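Local structure of 462aa long hypothetical selenium-binding protein (Sulfolobus tokodaii, 2ECE) at residues Val47-Val50 / Glu55-Ser58; Leu73-Trp78 / Ala253-Pro258; Ile328-Lys333 / Ile388-Arg393; Arg394-Asn399 / Val447-Gly452. The protein is of unknown function but folds as a beta propeller and, like the family it belongs to, may bind selenium. All blocks are in the same frame, centred on the assembly; numbering follows the deposited sequence.

The chain folds as a beta propeller of seven blades, and the four contacts sample it from rim to centre. Contact 2 lies about 3 Å, centre to centre, from the middle of the chain, where histidines from several blades gather; contact 1 is about 22 Å out, on the blade that closes the ring. Contact 4 packs that blade against its predecessor: Tyr396 reaches Val50 of contact 1, Arg448 NE lies 2.8 Å from Phe76 O of contact 2 in a probable hydrogen bond, and Ser389 N of contact 3 lies 2.9 Å from Arg394 O in another. Contact 3 joins turns of two neighbouring blades, and its Ile328 touches the backbone of Arg257 in contact 2.

Contact 1: Val47-Val50 / Glu55-Ser58; sequences VVDV and ETYS
Thr56 opens the contact by giving its hydroxyl proton to Asp49: OG1 lies 2.6 Å from OD2 of the aspartate, which it meets on the anti side, 27° out of the carboxylate plane. The two side chains cross at about a right angle. Asp49 holds CG anti to its own backbone nitrogen (chi1 -169°), which sends the carboxylate across to the threonine. OD2 also accepts from Ser54 OG and forms a salt bridge with Arg118, whose other terminal nitrogen bonds Thr56 OG1, while OD1 accepts from Asn51 N. With an alanine at Asp49, Thr56 OG1 would probably lose its acceptor and Arg118 its charge partner, leaving the connection freer to shift. That connection is the hairpin between strands 44-49 and 60-65, the outer two strands of the propeller blade that closes the ring, with 60-65 at its edge. Tyr57 comes next. Its CA-CB bond points away from the strand, yet the ring swings back so that CE1 lies 3.6 Å from Val50 O, which sits at the ring edge near its plane; the phenolic OH goes on to Lys420 NZ. One ring face has Ser58 CB above it, near the rim. Finally Ser58 N donates to Asp49 O over 2.8 Å, with 144° at the hydrogen, and Ser58 OG bonds Phe436 N on strand 429-438 of the neighbouring blade.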
loop_
_atom_site.group_PDB
_atom_site.type_symbol
_atom_site.label_atom_id
_atom_site.label_comp_id
_atom_site.label_asym_id
_atom_site.label_seq_id
_atom_site.Cartn_x
_atom_site.Cartn_y
_atom_site.Cartn_z
ATOM N N VAL A 47 12.129 7.353 -10.889
ATOM C CA VAL A 47 11.901 8.728 -10.476
ATOM C C VAL A 47 11.106 9.388 -11.594
ATOM O O VAL A 47 11.617 9.579 -12.696
ATOM C CB VAL A 47 13.225 9.492 -10.274
ATOM C CG1 VAL A 47 12.934 10.907 -9.800
ATOM C CG2 VAL A 47 14.096 8.765 -9.255
ATOM N N VAL A 48 9.852 9.722 -11.308
ATOM C CA VAL A 48 8.971 10.345 -12.286
ATOM C C VAL A 48 8.739 11.828 -12.002
ATOM O O VAL A 48 8.376 12.208 -10.878
ATOM C CB VAL A 48 7.601 9.628 -12.329
ATOM C CG1 VAL A 48 6.677 10.322 -13.315
ATOM C CG2 VAL A 48 7.792 8.170 -12.733
ATOM N N ASP A 49 8.966 12.652 -13.027
ATOM C CA ASP A 49 8.772 14.096 -12.922
ATOM C C ASP A 49 7.273 14.282 -13.004
ATOM O O ASP A 49 6.627 13.953 -14.006
ATOM C CB ASP A 49 9.442 14.851 -14.077
ATOM C CG ASP A 49 9.489 16.354 -13.836
ATOM O OD1 ASP A 49 8.529 16.897 -13.240
ATOM O OD2 ASP A 49 10.488 16.991 -14.244
ATOM N N VAL A 50 6.723 14.831 -11.935
ATOM C CA VAL A 50 5.299 14.998 -11.834
ATOM C C VAL A 50 4.787 16.449 -11.790
ATOM O O VAL A 50 3.613 16.693 -11.510
ATOM C CB VAL A 50 4.839 14.134 -10.620
ATOM C CG1 VAL A 50 4.211 14.963 -9.532
ATOM C CG2 VAL A 50 3.939 13.026 -11.104
ATOM N N GLU A 55 9.888 20.629 -18.001
ATOM C CA GLU A 55 10.065 20.202 -19.376
ATOM C C GLU A 55 10.171 18.681 -19.476
ATOM O O GLU A 55 10.083 18.115 -20.567
ATOM C CB GLU A 55 11.287 20.897 -19.978
ATOM C CG GLU A 55 11.031 22.391 -20.186
ATOM C CD GLU A 55 12.250 23.162 -20.640
ATOM O OE1 GLU A 55 12.088 24.343 -21.018
ATOM O OE2 GLU A 55 13.366 22.600 -20.614
ATOM N N THR A 56 10.353 18.020 -18.334
ATOM C CA THR A 56 10.422 16.563 -18.315
ATOM C C THR A 56 9.211 16.008 -17.566
ATOM O O THR A 56 9.278 14.952 -16.940
ATOM C CB THR A 56 11.728 16.043 -17.659
ATOM O OG1 THR A 56 11.966 16.722 -16.419
ATOM C CG2 THR A 56 12.904 16.248 -18.600
ATOM N N TYR A 57 8.101 16.734 -17.651
ATOM C CA TYR A 57 6.854 16.339 -17.003
ATOM C C TYR A 57 6.363 15.000 -17.555
ATOM O O TYR A 57 6.408 14.767 -18.761
ATOM C CB TYR A 57 5.799 17.428 -17.234
ATOM C CG TYR A 57 4.393 17.078 -16.792
ATOM C CD1 TYR A 57 4.111 16.751 -15.464
ATOM C CD2 TYR A 57 3.335 17.103 -17.702
ATOM C CE1 TYR A 57 2.808 16.462 -15.054
ATOM C CE2 TYR A 57 2.038 16.816 -17.304
ATOM C CZ TYR A 57 1.779 16.496 -15.978
ATOM O OH TYR A 57 0.492 16.212 -15.589
ATOM N N SER A 58 5.909 14.123 -16.662
ATOM C CA SER A 58 5.397 12.802 -17.031
ATOM C C SER A 58 6.453 11.887 -17.649
ATOM O O SER A 58 6.131 10.988 -18.434
ATOM C CB SER A 58 4.216 12.945 -17.997
ATOM O OG SER A 58 3.546 11.705 -18.168
#

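Contact 2: Leu73-Trp78 / Ala253-Pro258; sequences LHHFGW and ALELRP
His75 and Glu255 make this contact between them, each burying about 30 Å² against the other segment. They reach across from opposite directions, with their alpha carbons still 11.4 Å apart, and meet through one hydrogen bond: His75 NE2 donates to Glu255 OE2 at 3.1 Å, with 156° at the hydrogen. The carboxylate oxygen sits at the imidazole edge, 16° off the ring plane, and takes the bond on its syn side but tilted, the ring and carboxylate planes being turned 48° apart. Glu255 gets there by a bend at chi2. Its other oxygen, OE1, is gripped end-on by Arg257, whose NH1 and NH2 both lie 2.9 Å from it in a salt bridge; NH1 also donates to Leu256 O, and NH2 has a second charge partner in Asp325. A glutamine in place of Glu255 would probably cost Arg257 the carboxylate charge that pairs with it and weaken the hold on His75. Around the pair, near the axis of the propeller, the His75 ring meets those of His141 and His445 obliquely, while His74 stacks on His445. Donation from NE2 to a carboxylate itself clamped by an arginine probably restrains the ring's rotation within this buried histidine cluster.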
loop_
_atom_site.group_PDB
_atom_site.type_symbol
_atom_site.label_atom_id
_atom_site.label_comp_id
_atom_site.label_asym_id
_atom_site.label_seq_id
_atom_site.Cartn_x
_atom_site.Cartn_y
_atom_site.Cartn_z
ATOM N N LEU A 73 10.081 -5.778 -5.586
ATOM C CA LEU A 73 9.779 -4.512 -4.925
ATOM C C LEU A 73 8.273 -4.449 -4.840
ATOM O O LEU A 73 7.571 -5.065 -5.663
ATOM C CB LEU A 73 10.306 -3.314 -5.722
ATOM C CG LEU A 73 11.829 -3.119 -5.737
ATOM C CD1 LEU A 73 12.158 -1.678 -6.088
ATOM C CD2 LEU A 73 12.409 -3.449 -4.370
ATOM N N HIS A 74 7.775 -3.828 -3.779
ATOM C CA HIS A 74 6.327 -3.729 -3.621
ATOM C C HIS A 74 5.940 -2.402 -2.930
ATOM O O HIS A 74 5.722 -1.379 -3.572
ATOM C CB HIS A 74 5.983 -4.914 -2.757
ATOM C CG HIS A 74 4.533 -5.257 -2.670
ATOM N ND1 HIS A 74 3.924 -6.111 -3.563
ATOM C CD2 HIS A 74 3.608 -4.983 -1.721
ATOM C CE1 HIS A 74 2.686 -6.351 -3.165
ATOM N NE2 HIS A 74 2.469 -5.678 -2.050
ATOM N N HIS A 75 6.155 -2.391 -1.624
ATOM C CA HIS A 75 5.816 -1.233 -0.794
ATOM C C HIS A 75 7.127 -0.681 -0.247
ATOM O O HIS A 75 8.098 -1.423 -0.095
ATOM C CB HIS A 75 4.908 -1.633 0.398
ATOM C CG HIS A 75 3.442 -1.696 0.071
ATOM N ND1 HIS A 75 2.965 -1.824 -1.216
ATOM C CD2 HIS A 75 2.348 -1.675 0.875
ATOM C CE1 HIS A 75 1.644 -1.875 -1.193
ATOM N NE2 HIS A 75 1.245 -1.787 0.064
ATOM N N PHE A 76 7.169 0.622 0.005
ATOM C CA PHE A 76 8.356 1.254 0.580
ATOM C C PHE A 76 7.966 2.550 1.282
ATOM O O PHE A 76 6.839 3.021 1.148
ATOM C CB PHE A 76 9.453 1.515 -0.477
ATOM C CG PHE A 76 9.091 2.538 -1.526
ATOM C CD1 PHE A 76 8.201 2.226 -2.547
ATOM C CD2 PHE A 76 9.665 3.809 -1.502
ATOM C CE1 PHE A 76 7.882 3.164 -3.535
ATOM C CE2 PHE A 76 9.355 4.762 -2.485
ATOM C CZ PHE A 76 8.461 4.435 -3.503
ATOM N N GLY A 77 8.886 3.126 2.041
ATOM C CA GLY A 77 8.563 4.352 2.746
ATOM C C GLY A 77 9.777 5.173 3.117
ATOM O O GLY A 77 10.898 4.826 2.761
ATOM N N TRP A 78 9.545 6.271 3.828
ATOM C CA TRP A 78 10.625 7.157 4.254
ATOM C C TRP A 78 11.202 6.772 5.603
ATOM O O TRP A 78 10.532 6.136 6.413
ATOM C CB TRP A 78 10.121 8.596 4.351
ATOM C CG TRP A 78 9.619 9.152 3.063
ATOM C CD1 TRP A 78 8.323 9.213 2.644
ATOM C CD2 TRP A 78 10.403 9.782 2.049
ATOM N NE1 TRP A 78 8.251 9.853 1.432
ATOM C CE2 TRP A 78 9.514 10.214 1.043
ATOM C CE3 TRP A 78 11.776 10.027 1.895
ATOM C CZ2 TRP A 78 9.951 10.881 -0.108
ATOM C CZ3 TRP A 78 12.211 10.693 0.748
ATOM C CH2 TRP A 78 11.298 11.111 -0.235
ATOM N N ALA A 253 -7.453 -9.672 4.535
ATOM C CA ALA A 253 -7.677 -8.410 5.228
ATOM C C ALA A 253 -6.378 -7.660 4.904
ATOM O O ALA A 253 -5.373 -7.869 5.601
ATOM C CB ALA A 253 -7.814 -8.658 6.738
ATOM N N LEU A 254 -6.386 -6.783 3.900
ATOM C CA LEU A 254 -5.188 -6.107 3.485
ATOM C C LEU A 254 -4.917 -4.735 4.173
ATOM O O LEU A 254 -4.325 -4.682 5.260
ATOM C CB LEU A 254 -5.207 -5.997 1.885
ATOM C CG LEU A 254 -5.242 -7.427 1.273
ATOM C CD1 LEU A 254 -4.857 -7.274 -0.173
ATOM C CD2 LEU A 254 -4.282 -8.428 1.952
ATOM N N GLU A 255 -5.013 -3.691 3.319
ATOM C CA GLU A 255 -4.671 -2.309 3.646
ATOM C C GLU A 255 -5.400 -1.594 4.739
ATOM O O GLU A 255 -6.638 -1.445 4.701
ATOM C CB GLU A 255 -4.710 -1.437 2.361
ATOM C CG GLU A 255 -3.835 -1.898 1.188
ATOM C CD GLU A 255 -2.337 -1.836 1.463
ATOM O OE1 GLU A 255 -1.901 -0.945 2.215
ATOM O OE2 GLU A 255 -1.587 -2.670 0.908
ATOM N N LEU A 256 -4.619 -1.100 5.697
ATOM C CA LEU A 256 -5.168 -0.434 6.886
ATOM C C LEU A 256 -5.026 1.061 6.790
ATOM O O LEU A 256 -3.913 1.562 6.621
ATOM C CB LEU A 256 -4.459 -0.924 8.166
ATOM C CG LEU A 256 -4.913 -2.276 8.710
ATOM C CD1 LEU A 256 -3.870 -2.851 9.651
ATOM C CD2 LEU A 256 -6.249 -2.097 9.413
ATOM N N ARG A 257 -6.133 1.788 6.902
ATOM C CA ARG A 257 -6.056 3.234 6.776
ATOM C C ARG A 257 -6.786 4.001 7.872
ATOM O O ARG A 257 -7.991 4.231 7.791
ATOM C CB ARG A 257 -6.602 3.672 5.411
ATOM C CG ARG A 257 -5.842 3.111 4.206
ATOM C CD ARG A 257 -4.440 3.723 4.047
ATOM N NE ARG A 257 -3.796 3.270 2.809
ATOM C CZ ARG A 257 -3.160 2.111 2.665
ATOM N NH1 ARG A 257 -3.053 1.270 3.684
ATOM N NH2 ARG A 257 -2.655 1.778 1.486
ATOM N N PRO A 258 -6.061 4.377 8.935
ATOM C CA PRO A 258 -6.658 5.135 10.041
ATOM C C PRO A 258 -7.025 6.507 9.456
ATOM O O PRO A 258 -6.417 6.929 8.467
ATOM C CB PRO A 258 -5.500 5.276 11.033
ATOM C CG PRO A 258 -4.613 4.090 10.726
ATOM C CD PRO A 258 -4.656 4.029 9.220
#

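Contact 3: Ile328-Lys333 / Ile388-Arg393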
loop_
_atom_site.group_PDB
_atom_site.type_symbol
_atom_site.label_atom_id
_atom_site.label_comp_id
_atom_site.label_asym_id
_atom_site.label_seq_id
_atom_site.Cartn_x
_atom_site.Cartn_y
_atom_site.Cartn_z
ATOM N N ILE A 328 -7.079 7.280 1.818
ATOM C CA ILE A 328 -7.948 8.376 2.242
ATOM C C ILE A 328 -7.289 9.737 2.039
ATOM O O ILE A 328 -6.103 9.913 2.340
ATOM C CB ILE A 328 -8.298 8.234 3.742
ATOM C CG1 ILE A 328 -8.898 6.853 4.012
ATOM C CG2 ILE A 328 -9.257 9.338 4.165
ATOM C CD1 ILE A 328 -9.057 6.544 5.486
ATOM N N SER A 329 -8.048 10.708 1.537
ATOM C CA SER A 329 -7.488 12.048 1.342
ATOM C C SER A 329 -7.188 12.649 2.716
ATOM O O SER A 329 -7.817 12.277 3.703
ATOM C CB SER A 329 -8.469 12.942 0.572
ATOM O OG SER A 329 -9.744 12.961 1.185
ATOM N N LEU A 330 -6.227 13.571 2.782
ATOM C CA LEU A 330 -5.838 14.187 4.053
ATOM C C LEU A 330 -6.953 14.833 4.880
ATOM O O LEU A 330 -6.871 14.861 6.103
ATOM C CB LEU A 330 -4.729 15.218 3.823
ATOM C CG LEU A 330 -3.282 14.717 3.840
ATOM C CD1 LEU A 330 -2.939 14.212 5.228
ATOM C CD2 LEU A 330 -3.101 13.608 2.813
ATOM N N ASP A 331 -7.979 15.365 4.225
ATOM C CA ASP A 331 -9.084 16.002 4.942
ATOM C C ASP A 331 -10.070 14.957 5.450
ATOM O O ASP A 331 -11.103 15.288 6.021
ATOM C CB ASP A 331 -9.814 16.988 4.027
ATOM C CG ASP A 331 -10.226 16.358 2.710
ATOM O OD1 ASP A 331 -10.233 15.109 2.625
ATOM O OD2 ASP A 331 -10.548 17.106 1.763
ATOM N N ASP A 332 -9.739 13.687 5.236
ATOM C CA ASP A 332 -10.592 12.588 5.671
ATOM C C ASP A 332 -11.972 12.629 5.036
ATOM O O ASP A 332 -12.912 12.015 5.542
ATOM C CB ASP A 332 -10.742 12.589 7.200
ATOM C CG ASP A 332 -9.470 12.164 7.916
ATOM O OD1 ASP A 332 -8.715 11.344 7.350
ATOM O OD2 ASP A 332 -9.231 12.633 9.050
ATOM N N LYS A 333 -12.096 13.334 3.915
ATOM C CA LYS A 333 -13.388 13.448 3.247
ATOM C C LYS A 333 -13.648 12.354 2.212
ATOM O O LYS A 333 -14.791 11.935 2.022
ATOM C CB LYS A 333 -13.507 14.827 2.584
ATOM C CG LYS A 333 -14.884 15.147 2.029
ATOM C CD LYS A 333 -14.906 16.504 1.336
ATOM C CE LYS A 333 -16.317 16.861 0.890
ATOM N NZ LYS A 333 -16.364 18.159 0.144
ATOM N N ILE A 388 -2.462 9.564 -3.158
ATOM C CA ILE A 388 -3.089 10.871 -3.299
ATOM C C ILE A 388 -2.188 12.016 -2.868
ATOM O O ILE A 388 -1.500 11.929 -1.850
ATOM C CB ILE A 388 -4.363 10.955 -2.436
ATOM C CG1 ILE A 388 -5.164 9.657 -2.546
ATOM C CG2 ILE A 388 -5.207 12.145 -2.874
ATOM C CD1 ILE A 388 -6.171 9.457 -1.405
ATOM N N SER A 389 -2.207 13.099 -3.638
ATOM C CA SER A 389 -1.412 14.267 -3.297
ATOM C C SER A 389 -1.966 14.799 -1.976
ATOM O O SER A 389 -3.110 14.526 -1.620
ATOM C CB SER A 389 -1.544 15.333 -4.388
ATOM O OG SER A 389 -2.907 15.652 -4.613
ATOM N N ARG A 390 -1.151 15.552 -1.248
ATOM C CA ARG A 390 -1.590 16.104 0.022
ATOM C C ARG A 390 -2.771 17.049 -0.132
ATOM O O ARG A 390 -3.648 17.081 0.735
ATOM C CB ARG A 390 -0.423 16.801 0.729
ATOM C CG ARG A 390 0.435 15.830 1.527
ATOM C CD ARG A 390 1.710 16.450 2.081
ATOM N NE ARG A 390 2.669 16.800 1.039
ATOM C CZ ARG A 390 2.726 17.984 0.438
ATOM N NH1 ARG A 390 1.874 18.944 0.780
ATOM N NH2 ARG A 390 3.633 18.209 -0.501
ATOM N N ASP A 391 -2.821 17.803 -1.232
ATOM C CA ASP A 391 -3.940 18.722 -1.426
ATOM C C ASP A 391 -5.189 17.970 -1.854
ATOM O O ASP A 391 -6.264 18.557 -1.971
ATOM C CB ASP A 391 -3.600 19.835 -2.438
ATOM C CG ASP A 391 -3.321 19.313 -3.845
ATOM O OD1 ASP A 391 -3.726 18.178 -4.174
ATOM O OD2 ASP A 391 -2.706 20.065 -4.636
ATOM N N GLY A 392 -5.036 16.664 -2.083
ATOM C CA GLY A 392 -6.161 15.825 -2.464
ATOM C C GLY A 392 -6.708 15.932 -3.878
ATOM O O GLY A 392 -7.700 15.276 -4.200
ATOM N N ARG A 393 -6.069 16.731 -4.729
ATOM C CA ARG A 393 -6.542 16.914 -6.100
ATOM C C ARG A 393 -6.045 15.896 -7.130
ATOM O O ARG A 393 -6.672 15.721 -8.174
ATOM C CB ARG A 393 -6.182 18.322 -6.582
ATOM C CG ARG A 393 -6.728 19.428 -5.691
ATOM C CD ARG A 393 -6.129 20.781 -6.044
ATOM N NE ARG A 393 -6.513 21.808 -5.076
ATOM C CZ ARG A 393 -7.698 22.412 -5.049
ATOM N NH1 ARG A 393 -8.630 22.104 -5.946
ATOM N NH2 ARG A 393 -7.954 23.320 -4.114
HETATM O O HOH W 1 -5.131 14.525 0.385
#
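Leu330 and Ile388 carry a buried contact between two turns of adjacent propeller blades, side-chain carbons packed on the opposite backbone, each turn linking the innermost strand of its blade to the next one out. Ile388 sends CD1 to within 3.6 Å of Ile328 C and 3.7 Å of Ser329 N. That reach follows from CG1 standing anti to the carbonyl carbon of Ile388 (chi1 -42°). Leu330 lies over the other turn, its CB 3.8 Å from Arg390 O and its CD2 close to Arg390 CA. Polar linkage is left to a water, which accepts from Leu330 N and donates to Ser389 O, both at 2.8 Å, and so joins the two backbones. The same turn occupies the same place in two successive blades: Ser329-Asp332 and Ser389-Gly392 are both type I, and each overlaps an Asx turn begun by its aspartate. In the first, Asp331 OD1 accepts from Ser329 OG and Lys333 N; in the second, Asp391 OD1 accepts from Ser389 OG at 2.7 Å and from Arg393 N at 2.8 Å, from opposite faces of the carboxylate. Gly392, at positive phi, approaches Ser329, their alpha carbons 5.5 Å apart. The CA-CB bond of Arg390 points away from the other turn, and its guanidinium bonds the backbone oxygens of Ala19, Pro23 and Gly452, while Met20 of helix 16-20 packs on Leu330.

Contact 4: Arg394-Asn399 / Val447-Gly452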
loop_
_atom_site.group_PDB
_atom_site.type_symbol
_atom_site.label_atom_id
_atom_site.label_comp_id
_atom_site.label_asym_id
_atom_site.label_seq_id
_atom_site.Cartn_x
_atom_site.Cartn_y
_atom_site.Cartn_z
ATOM N N ARG A 394 -4.936 15.217 -6.843
ATOM C CA ARG A 394 -4.378 14.252 -7.791
ATOM C C ARG A 394 -4.237 12.844 -7.207
ATOM O O ARG A 394 -3.775 12.673 -6.076
ATOM C CB ARG A 394 -3.009 14.747 -8.275
ATOM C CG ARG A 394 -3.033 16.168 -8.860
ATOM C CD ARG A 394 -1.632 16.739 -9.029
ATOM N NE ARG A 394 -0.986 17.012 -7.744
ATOM C CZ ARG A 394 -1.286 18.039 -6.950
ATOM N NH1 ARG A 394 -2.229 18.909 -7.298
ATOM N NH2 ARG A 394 -0.638 18.203 -5.803
ATOM N N VAL A 395 -4.646 11.842 -7.984
ATOM C CA VAL A 395 -4.547 10.450 -7.560
ATOM C C VAL A 395 -3.688 9.713 -8.581
ATOM O O VAL A 395 -3.991 9.712 -9.772
ATOM C CB VAL A 395 -5.930 9.758 -7.494
ATOM C CG1 VAL A 395 -5.772 8.333 -6.955
ATOM C CG2 VAL A 395 -6.879 10.554 -6.611
ATOM N N TYR A 396 -2.599 9.111 -8.120
ATOM C CA TYR A 396 -1.710 8.377 -9.005
ATOM C C TYR A 396 -2.090 6.903 -8.913
ATOM O O TYR A 396 -2.410 6.405 -7.836
ATOM C CB TYR A 396 -0.265 8.622 -8.591
ATOM C CG TYR A 396 0.139 10.077 -8.738
ATOM C CD1 TYR A 396 0.577 10.577 -9.963
ATOM C CD2 TYR A 396 0.035 10.968 -7.663
ATOM C CE1 TYR A 396 0.903 11.926 -10.118
ATOM C CE2 TYR A 396 0.359 12.323 -7.811
ATOM C CZ TYR A 396 0.792 12.791 -9.038
ATOM O OH TYR A 396 1.140 14.117 -9.184
ATOM N N VAL A 397 -2.056 6.211 -10.047
ATOM C CA VAL A 397 -2.464 4.813 -10.100
ATOM C C VAL A 397 -1.485 3.904 -10.844
ATOM O O VAL A 397 -1.048 4.242 -11.947
ATOM C CB VAL A 397 -3.830 4.692 -10.817
ATOM C CG1 VAL A 397 -4.395 3.293 -10.638
ATOM C CG2 VAL A 397 -4.798 5.760 -10.298
ATOM N N THR A 398 -1.129 2.769 -10.240
ATOM C CA THR A 398 -0.255 1.788 -10.897
ATOM C C THR A 398 -1.059 0.481 -10.998
ATOM O O THR A 398 -2.150 0.390 -10.431
ATOM C CB THR A 398 1.082 1.573 -10.157
ATOM O OG1 THR A 398 0.835 1.144 -8.811
ATOM C CG2 THR A 398 1.897 2.869 -10.175
ATOM N N ASN A 399 -0.524 -0.540 -11.660
ATOM C CA ASN A 399 -1.334 -1.740 -11.916
ATOM C C ASN A 399 -0.904 -3.149 -11.532
ATOM O O ASN A 399 -1.615 -4.107 -11.852
ATOM C CB ASN A 399 -1.673 -1.750 -13.405
ATOM C CG ASN A 399 -0.432 -1.850 -14.275
ATOM O OD1 ASN A 399 0.625 -1.306 -13.932
ATOM N ND2 ASN A 399 -0.549 -2.541 -15.406
ATOM N N VAL A 447 3.667 4.072 -4.933
ATOM C CA VAL A 447 4.141 5.392 -5.317
ATOM C C VAL A 447 4.314 6.261 -4.076
ATOM O O VAL A 447 3.449 6.282 -3.206
ATOM C CB VAL A 447 3.124 6.077 -6.273
ATOM C CG1 VAL A 447 3.529 7.518 -6.544
ATOM C CG2 VAL A 447 3.048 5.303 -7.580
ATOM N N ARG A 448 5.443 6.958 -3.988
ATOM C CA ARG A 448 5.689 7.868 -2.874
ATOM C C ARG A 448 5.997 9.229 -3.481
ATOM O O ARG A 448 6.935 9.371 -4.266
ATOM C CB ARG A 448 6.868 7.405 -1.999
ATOM C CG ARG A 448 6.436 6.851 -0.629
ATOM C CD ARG A 448 5.815 5.457 -0.758
ATOM N NE ARG A 448 5.077 5.025 0.432
ATOM C CZ ARG A 448 3.852 5.434 0.747
ATOM N NH1 ARG A 448 3.212 6.294 -0.037
ATOM N NH2 ARG A 448 3.259 4.976 1.840
ATOM N N LEU A 449 5.201 10.228 -3.121
ATOM C CA LEU A 449 5.394 11.571 -3.653
ATOM C C LEU A 449 6.402 12.368 -2.826
ATOM O O LEU A 449 6.387 12.320 -1.594
ATOM C CB LEU A 449 4.051 12.307 -3.691
ATOM C CG LEU A 449 2.909 11.568 -4.403
ATOM C CD1 LEU A 449 1.612 12.364 -4.260
ATOM C CD2 LEU A 449 3.266 11.365 -5.876
ATOM N N SER A 450 7.283 13.094 -3.504
ATOM C CA SER A 450 8.274 13.906 -2.809
ATOM C C SER A 450 7.527 14.860 -1.877
ATOM O O SER A 450 6.544 15.477 -2.276
ATOM C CB SER A 450 9.115 14.700 -3.814
ATOM O OG SER A 450 8.299 15.521 -4.637
ATOM N N GLY A 451 7.976 14.962 -0.630
ATOM C CA GLY A 451 7.308 15.847 0.310
ATOM C C GLY A 451 6.188 15.184 1.094
ATOM O O GLY A 451 5.532 15.827 1.913
ATOM N N GLY A 452 5.962 13.896 0.848
ATOM C CA GLY A 452 4.916 13.183 1.563
ATOM C C GLY A 452 3.597 13.096 0.813
ATOM O O GLY A 452 3.315 13.914 -0.058
#
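Tyr396 and Leu449 form the closest apolar touch: Leu449 CD2 sits 3.6 Å from Tyr396 CE2 and CD1 3.8 Å from the same atom, so both methyls lie against CD2 and CE2 of the ring, approaching obliquely. A second pair packs methyl to methyl, Thr398 CG2 with Val447 CG2 at 3.7 Å. Val447 also meets Tyr396 CB, more loosely at 4.5 Å, with CG1. All four side chains are buried and touch one another through carbon atoms. Torsions and polar neighbours position them in the next shell. In Thr398, OG1 stands between the backbone N and the carbonyl carbon (chi1 58°), where it bonds His445 O on the opposing strand, which leaves CG2 anti to the carbonyl carbon and facing the valine. Tyr396 OH bonds Glu25 OE2, an oxygen shared with Arg394 NE, and it lies at the edge of the Arg394 guanidinium, in its plane; Arg394 also pairs with Asp391. Ala28 of strand 27-33 backs both Val447 and Leu449. After Leu449 the chain leaves the strand in a type II turn closed by Gly452 N to Leu449 O, 2.9 Å. Strands 394-398 and 447-449 run 8.9 Å apart at 151°, too far for backbone pairing, as expected where the faces of neighbouring blades stack side by side in a seven-bladed propeller, here against the innermost strand of the blade that joins the chain's two ends.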